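Local coordinates for protein putative tetR family transcription regulator (Shewanella loihica, PDB 3PPB) that probably binds DNA through a helix-turn-helix domain and regulates transcription, as other members of the TetR family do, at residues 29-32 against 33-36; 120-123 against 124-128; 132-135 against 136-140. All blocks are in the same frame, centred on the assembly; numbering follows the deposited sequence. Where two conformers were deposited one is given.

Contact 1. Residues 29-32 against 33-36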
loop_
_atom_site.group_PDB
_atom_site.type_symbol
_atom_site.label_atom_id
_atom_site.label_comp_id
_atom_site.label_asym_id
_atom_site.label_seq_id
_atom_site.Cartn_x
_atom_site.Cartn_y
_atom_site.Cartn_z
ATOM N N GLY A 29 -14.381 1.062 -12.853
ATOM C CA GLY A 29 -14.280 0.430 -14.166
ATOM C C GLY A 29 -15.276 -0.706 -14.343
ATOM O O GLY A 29 -15.435 -1.239 -15.447
ATOM N N THR A 30 -15.960 -1.079 -13.252
ATOM C CA THR A 30 -16.943 -2.162 -13.231
ATOM C C THR A 30 -18.354 -1.623 -13.027
ATOM O O THR A 30 -18.600 -0.910 -12.061
ATOM C CB THR A 30 -16.586 -3.155 -12.112
ATOM O OG1 THR A 30 -15.303 -3.707 -12.381
ATOM C CG2 THR A 30 -17.606 -4.277 -11.955
ATOM N N SER A 31 -19.288 -2.004 -13.904
ATOM C CA SER A 31 -20.670 -1.597 -13.739
ATOM C C SER A 31 -21.441 -2.696 -12.998
ATOM O O SER A 31 -21.077 -3.875 -13.096
ATOM C CB SER A 31 -21.313 -1.297 -15.097
ATOM O OG SER A 31 -21.731 -2.478 -15.763
ATOM N N THR A 32 -22.534 -2.314 -12.308
ATOM C CA THR A 32 -23.440 -3.238 -11.614
ATOM C C THR A 32 -24.084 -4.215 -12.618
ATOM O O THR A 32 -24.360 -5.359 -12.241
ATOM C CB THR A 32 -24.505 -2.468 -10.832
ATOM O OG1 THR A 32 -24.906 -1.351 -11.598
ATOM C CG2 THR A 32 -24.011 -1.976 -9.483
ATOM N N ALA A 33 -24.304 -3.769 -13.892
ATOM C CA ALA A 33 -24.881 -4.596 -14.975
ATOM C C ALA A 33 -23.941 -5.755 -15.290
ATOM O O ALA A 33 -24.382 -6.907 -15.338
ATOM C CB ALA A 33 -25.139 -3.758 -16.228
ATOM N N THR A 34 -22.634 -5.456 -15.425
ATOM C CA THR A 34 -21.597 -6.464 -15.648
ATOM C C THR A 34 -21.570 -7.450 -14.479
ATOM O O THR A 34 -21.558 -8.648 -14.729
ATOM C CB THR A 34 -20.231 -5.813 -15.847
ATOM O OG1 THR A 34 -20.293 -4.889 -16.924
ATOM C CG2 THR A 34 -19.137 -6.832 -16.118
ATOM N N ILE A 35 -21.605 -6.963 -13.224
ATOM C CA ILE A 35 -21.578 -7.822 -12.028
ATOM C C ILE A 35 -22.758 -8.781 -12.056
ATOM O O ILE A 35 -22.550 -9.988 -11.923
ATOM C CB ILE A 35 -21.554 -7.038 -10.685
ATOM C CG1 ILE A 35 -20.323 -6.089 -10.587
ATOM C CG2 ILE A 35 -21.609 -8.017 -9.492
ATOM C CD1 ILE A 35 -20.331 -5.065 -9.356
ATOM N N ALA A 36 -23.988 -8.238 -12.231
ATOM C CA ALA A 36 -25.234 -9.007 -12.266
ATOM C C ALA A 36 -25.182 -10.093 -13.333
ATOM O O ALA A 36 -25.434 -11.258 -13.007
ATOM C CB ALA A 36 -26.421 -8.085 -12.509
HETATM O O HOH W 1 -17.846 -3.646 -16.035
#
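Ser31 OG and Thr34 OG1 share a hydrogen bond of 3.0 Å at the entrance to helix 32-39. Ser31 holds the N-cap, a place that suits a short hydroxyl side chain: with chi1 at 81°, OG stands between its own backbone N and carbonyl carbon and faces the first turn. A water completes the polar cluster, 2.9 Å from Thr34 OG1 and 3.1 Å from Ser31 N, whose hydrogen it accepts; the same water donates weakly to Gly29 O. Thr34 OG1 is thus gripped by both a hydroxyl and a water.

The main-chain bonds start the helix. Ile35 N donates to Ser31 O at 3.1 Å, and Ala36 N follows with Thr32 O at 2.9 Å. This is the opening turn of the first helix of the predicted helix-turn-helix motif, and Thr32 and Ile35 both lean on Leu46 of helix 43-49, the motif's second helix.

The apolar part lies between Thr30 and Ile35, whose side chains cross at about a right angle. The methyl CG2 of Thr30 meets Ile35 CG1 at 3.5 Å, with Ile35 CD1 a little farther from the same methyl. Threonine serves both sides here, since the same residue sends OG1 to Gly26 O. Branched Ile35 also touches Leu21 and Phe22 of helix 10-24 and Leu56 of helix 53-74.

Contact 2. Residues 120-123 against 124-128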
loop_
_atom_site.group_PDB
_atom_site.type_symbol
_atom_site.label_atom_id
_atom_site.label_comp_id
_atom_site.label_asym_id
_atom_site.label_seq_id
_atom_site.Cartn_x
_atom_site.Cartn_y
_atom_site.Cartn_z
ATOM N N VAL A 120 -15.336 2.496 7.218
ATOM C CA VAL A 120 -15.310 1.054 6.923
ATOM C C VAL A 120 -13.885 0.510 7.149
ATOM O O VAL A 120 -13.744 -0.575 7.709
ATOM C CB VAL A 120 -15.856 0.748 5.506
ATOM C CG1 VAL A 120 -15.679 -0.721 5.126
ATOM C CG2 VAL A 120 -17.323 1.141 5.409
ATOM N N ARG A 121 -12.849 1.277 6.756
ATOM C CA ARG A 121 -11.454 0.903 6.980
ATOM C C ARG A 121 -11.179 0.831 8.491
ATOM O O ARG A 121 -10.433 -0.051 8.928
ATOM C CB ARG A 121 -10.486 1.878 6.289
ATOM C CG ARG A 121 -10.455 1.731 4.758
ATOM C CD ARG A 121 -9.285 2.440 4.096
ATOM N NE ARG A 121 -9.400 3.906 4.111
ATOM C CZ ARG A 121 -8.642 4.719 4.851
ATOM N NH1 ARG A 121 -7.711 4.221 5.659
ATOM N NH2 ARG A 121 -8.818 6.033 4.796
ATOM N N ASP A 122 -11.852 1.717 9.288
ATOM C CA ASP A 122 -11.756 1.762 10.751
ATOM C C ASP A 122 -12.386 0.522 11.376
ATOM O O ASP A 122 -11.825 -0.012 12.336
ATOM C CB ASP A 122 -12.427 3.039 11.316
ATOM C CG ASP A 122 -11.664 4.333 11.082
ATOM O OD1 ASP A 122 -10.448 4.266 10.770
ATOM O OD2 ASP A 122 -12.277 5.415 11.234
ATOM N N GLN A 123 -13.552 0.076 10.837
ATOM C CA GLN A 123 -14.248 -1.114 11.336
ATOM C C GLN A 123 -13.359 -2.347 11.139
ATOM O O GLN A 123 -13.297 -3.194 12.027
ATOM C CB GLN A 123 -15.632 -1.288 10.661
ATOM C CG GLN A 123 -16.399 -2.592 10.992
ATOM C CD GLN A 123 -16.577 -2.919 12.466
ATOM O OE1 GLN A 123 -16.855 -2.053 13.302
ATOM N NE2 GLN A 123 -16.473 -4.198 12.806
ATOM N N ALA A 124 -12.651 -2.426 10.007
ATOM C CA ALA A 124 -11.742 -3.531 9.739
ATOM C C ALA A 124 -10.522 -3.479 10.692
ATOM O O ALA A 124 -10.128 -4.511 11.235
ATOM C CB ALA A 124 -11.286 -3.486 8.293
HETATM N N MSE A 125 -9.960 -2.276 10.901
HETATM C CA MSE A 125 -8.768 -2.032 11.711
HETATM C C MSE A 125 -8.997 -2.271 13.209
HETATM O O MSE A 125 -8.242 -3.032 13.821
HETATM C CB MSE A 125 -8.284 -0.590 11.492
HETATM C CG MSE A 125 -6.836 -0.342 11.916
HETATM SE SE MSE A 125 -6.393 1.592 11.984
HETATM C CE MSE A 125 -6.933 2.140 10.119
ATOM N N HIS A 126 -10.005 -1.610 13.798
ATOM C CA HIS A 126 -10.251 -1.685 15.242
ATOM C C HIS A 126 -11.273 -2.751 15.624
ATOM O O HIS A 126 -11.307 -3.156 16.792
ATOM C CB HIS A 126 -10.684 -0.306 15.777
ATOM C CG HIS A 126 -9.757 0.794 15.355
ATOM N ND1 HIS A 126 -10.199 1.850 14.575
ATOM C CD2 HIS A 126 -8.418 0.916 15.538
ATOM C CE1 HIS A 126 -9.129 2.598 14.349
ATOM N NE2 HIS A 126 -8.033 2.066 14.893
ATOM N N GLY A 127 -12.074 -3.213 14.662
ATOM C CA GLY A 127 -13.088 -4.220 14.946
ATOM C C GLY A 127 -12.598 -5.608 14.619
ATOM O O GLY A 127 -12.209 -6.370 15.515
ATOM N N ILE A 128 -12.537 -5.908 13.320
ATOM C CA ILE A 128 -12.099 -7.196 12.785
ATOM C C ILE A 128 -10.650 -7.514 13.214
ATOM O O ILE A 128 -10.368 -8.641 13.617
ATOM C CB ILE A 128 -12.282 -7.217 11.235
ATOM C CG1 ILE A 128 -13.797 -7.095 10.882
ATOM C CG2 ILE A 128 -11.676 -8.495 10.639
ATOM C CD1 ILE A 128 -14.155 -6.923 9.360
#
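Gln123 O is approached by two amides of the next turn, those of Ile128 and Gly127, and this marks a wider pi-type turn at the end of helix 118-128 in this all-helical, TetR-like fold. The stronger bond to Gln123 O comes from Ile128 N, five residues on, at 3.1 Å. Gly127 N lies nearer to Gln123 O, at 2.9 Å, yet its N-H points well off the oxygen (128°), and the bond is weak. Glycine suits this place: with the backbone as it stands, a CB here would come about 2.5 Å from Gln123 O, so a side chain would probably clash. The Gln123 side chain bends at chi2 and, in the conformer given of two deposited, brings NE2 loosely to 4.0 Å from Gly127 CA.

Ala124 sits in the regular part of the helix. Ala124 N donates to Val120 O at 3.1 Å, and its small, buried CB rests against Arg121 O, which itself takes the amide of Met125. Arg121 leads away from this turn toward the second subunit, with a long, weak ion pair to Asp170 of that subunit.

Asp122 holds His126 chiefly through the main chain: His126 N donates to Asp122 O at 2.8 Å. The two side chains run next to each other in the same direction. With CG of Asp122 anti to the carbonyl carbon (chi1 -73°), Asp122 OD1 comes loosely within 4.2 Å of both Met125 CE and His126 CE1. Met125, present as selenomethionine, also packs on Glu151 and Asp155 of helix 150-170, while its CB lies over one face of the His126 ring.

Contact 3. Residues 132-135 against 136-140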
loop_
_atom_site.group_PDB
_atom_site.type_symbol
_atom_site.label_atom_id
_atom_site.label_comp_id
_atom_site.label_asym_id
_atom_site.label_seq_id
_atom_site.Cartn_x
_atom_site.Cartn_y
_atom_site.Cartn_z
ATOM N N ILE A 132 -4.898 -7.112 17.009
ATOM C CA ILE A 132 -3.535 -6.666 16.673
ATOM C C ILE A 132 -3.094 -5.594 17.660
ATOM O O ILE A 132 -2.001 -5.722 18.220
ATOM C CB ILE A 132 -3.369 -6.204 15.201
ATOM C CG1 ILE A 132 -3.526 -7.409 14.239
ATOM C CG2 ILE A 132 -2.003 -5.526 14.992
ATOM C CD1 ILE A 132 -3.566 -7.031 12.714
ATOM N N ALA A 133 -3.929 -4.568 17.896
ATOM C CA ALA A 133 -3.628 -3.512 18.868
ATOM C C ALA A 133 -3.504 -4.106 20.288
ATOM O O ALA A 133 -2.691 -3.624 21.062
ATOM C CB ALA A 133 -4.712 -2.433 18.841
ATOM N N GLU A 134 -4.288 -5.165 20.612
ATOM C CA GLU A 134 -4.207 -5.791 21.928
ATOM C C GLU A 134 -2.850 -6.485 22.112
ATOM O O GLU A 134 -2.247 -6.368 23.183
ATOM C CB GLU A 134 -5.369 -6.755 22.167
ATOM C CG GLU A 134 -5.404 -7.380 23.567
ATOM C CD GLU A 134 -5.210 -6.478 24.779
ATOM O OE1 GLU A 134 -5.729 -5.335 24.780
ATOM O OE2 GLU A 134 -4.560 -6.937 25.748
ATOM N N LEU A 135 -2.343 -7.142 21.056
ATOM C CA LEU A 135 -1.026 -7.779 21.115
ATOM C C LEU A 135 0.081 -6.737 21.239
ATOM O O LEU A 135 1.029 -6.962 21.997
ATOM C CB LEU A 135 -0.778 -8.684 19.915
ATOM C CG LEU A 135 -1.600 -9.983 19.926
ATOM C CD1 LEU A 135 -1.504 -10.671 18.596
ATOM C CD2 LEU A 135 -1.166 -10.918 21.061
ATOM N N ILE A 136 -0.046 -5.585 20.541
ATOM C CA ILE A 136 0.934 -4.498 20.661
ATOM C C ILE A 136 0.934 -3.979 22.118
ATOM O O ILE A 136 2.020 -3.832 22.692
ATOM C CB ILE A 136 0.715 -3.353 19.635
ATOM C CG1 ILE A 136 0.808 -3.874 18.180
ATOM C CG2 ILE A 136 1.689 -2.196 19.891
ATOM C CD1 ILE A 136 0.180 -2.907 17.121
ATOM N N ARG A 137 -0.268 -3.735 22.713
ATOM C CA ARG A 137 -0.414 -3.271 24.104
ATOM C C ARG A 137 0.260 -4.251 25.065
ATOM O O ARG A 137 0.956 -3.826 25.992
ATOM C CB ARG A 137 -1.895 -3.086 24.480
ATOM C CG ARG A 137 -2.513 -1.809 23.938
ATOM C CD ARG A 137 -3.895 -1.556 24.519
ATOM N NE ARG A 137 -4.959 -2.149 23.708
ATOM C CZ ARG A 137 -5.619 -1.511 22.745
ATOM N NH1 ARG A 137 -5.338 -0.243 22.465
ATOM N NH2 ARG A 137 -6.566 -2.132 22.058
ATOM N N GLN A 138 0.091 -5.569 24.824
ATOM C CA GLN A 138 0.720 -6.605 25.658
ATOM C C GLN A 138 2.248 -6.577 25.524
ATOM O O GLN A 138 2.951 -6.672 26.524
ATOM C CB GLN A 138 0.181 -7.982 25.314
ATOM C CG GLN A 138 -1.214 -8.242 25.870
ATOM C CD GLN A 138 -1.765 -9.567 25.419
ATOM O OE1 GLN A 138 -1.043 -10.558 25.282
ATOM N NE2 GLN A 138 -3.068 -9.617 25.204
ATOM N N GLY A 139 2.747 -6.378 24.313
ATOM C CA GLY A 139 4.180 -6.272 24.051
ATOM C C GLY A 139 4.810 -5.033 24.642
ATOM O O GLY A 139 5.988 -5.054 25.007
ATOM N N GLN A 140 4.033 -3.940 24.729
ATOM C CA GLN A 140 4.514 -2.692 25.304
ATOM C C GLN A 140 4.611 -2.849 26.824
ATOM O O GLN A 140 5.594 -2.409 27.418
ATOM C CB GLN A 140 3.596 -1.519 24.909
ATOM C CG GLN A 140 3.777 -1.093 23.459
ATOM C CD GLN A 140 2.810 -0.006 23.009
ATOM O OE1 GLN A 140 1.695 0.139 23.531
ATOM N NE2 GLN A 140 3.209 0.771 22.002
#
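Ile132 CG2 touches Ile136 CD1 at 4.0 Å, the two residues lying one turn apart on helix 130-141 of the TetR-like helical fold. They belong to the packed side, where branched apolar residues suit a helix laid against others. Ile136 CG1, anti to the carbonyl carbon (chi1 -60°), is turned back over the preceding turn to 3.4 Å from Ile132 O. Beyond this pair Ile136 presses on Ile150 and Met153 of helix 150-170, whereas Leu135 meets Leu82 and Leu89 of helix 82-99. A bound tetraethylene glycol lies about 3 Å from the side chain of Ile132. The backbone is regular throughout: Ile136 N, Arg137 N, Gln138 N and Gly139 N each donate to the carbonyl four residues back.

On the looser side Arg137 and Gln138 are exposed, and long polar chains suit this solvent-facing surface. Glu134 ties them together, one oxygen to each of two partners. Glu134 OE1 forms a weak salt bridge with Arg137 NE at 3.4 Å, meeting the guanidinium at its edge; Arg137 was deposited in two conformers, so this bond is doubtful. In the same conformer Ala133 CB lies over one face of the guanidinium, 3.7 Å from Arg137 NH2, and a small methyl suits a place where the flat group lies across it. Replacing Glu134 with an alanine would probably leave Gln138 NE2 without its acceptor and free to turn, and take away a nearby negative charge from Arg137. Gln138 makes the firmer bond: its chain is extended beyond CG, and Gln138 NE2 donates at 3.1 Å and nearly straight (171°) to the anti lone pair of Glu134 OE2, which lies in the amide plane.

How the contacts relate
All three contacts are local, each within or at the start of one helix, but their chemistry follows their place. Contact 1 begins a helix of the probable DNA-binding domain and relies on hydroxyls and a water; contacts 2 and 3 lie on the consecutive helices 118-128 and 130-141, their segments close in sequence and their centres about 16 Å apart. Contact 2 lies nearest the chain's centre and bears on helix 53-74, helix 150-170 and the second subunit; contact 3, also beside helix 150-170, combines an apolar face with a charged surface. Contacts 1 and 3, centres about 41 Å apart, lie on opposite sides of the chain's centre. Each has both buried and more exposed residues.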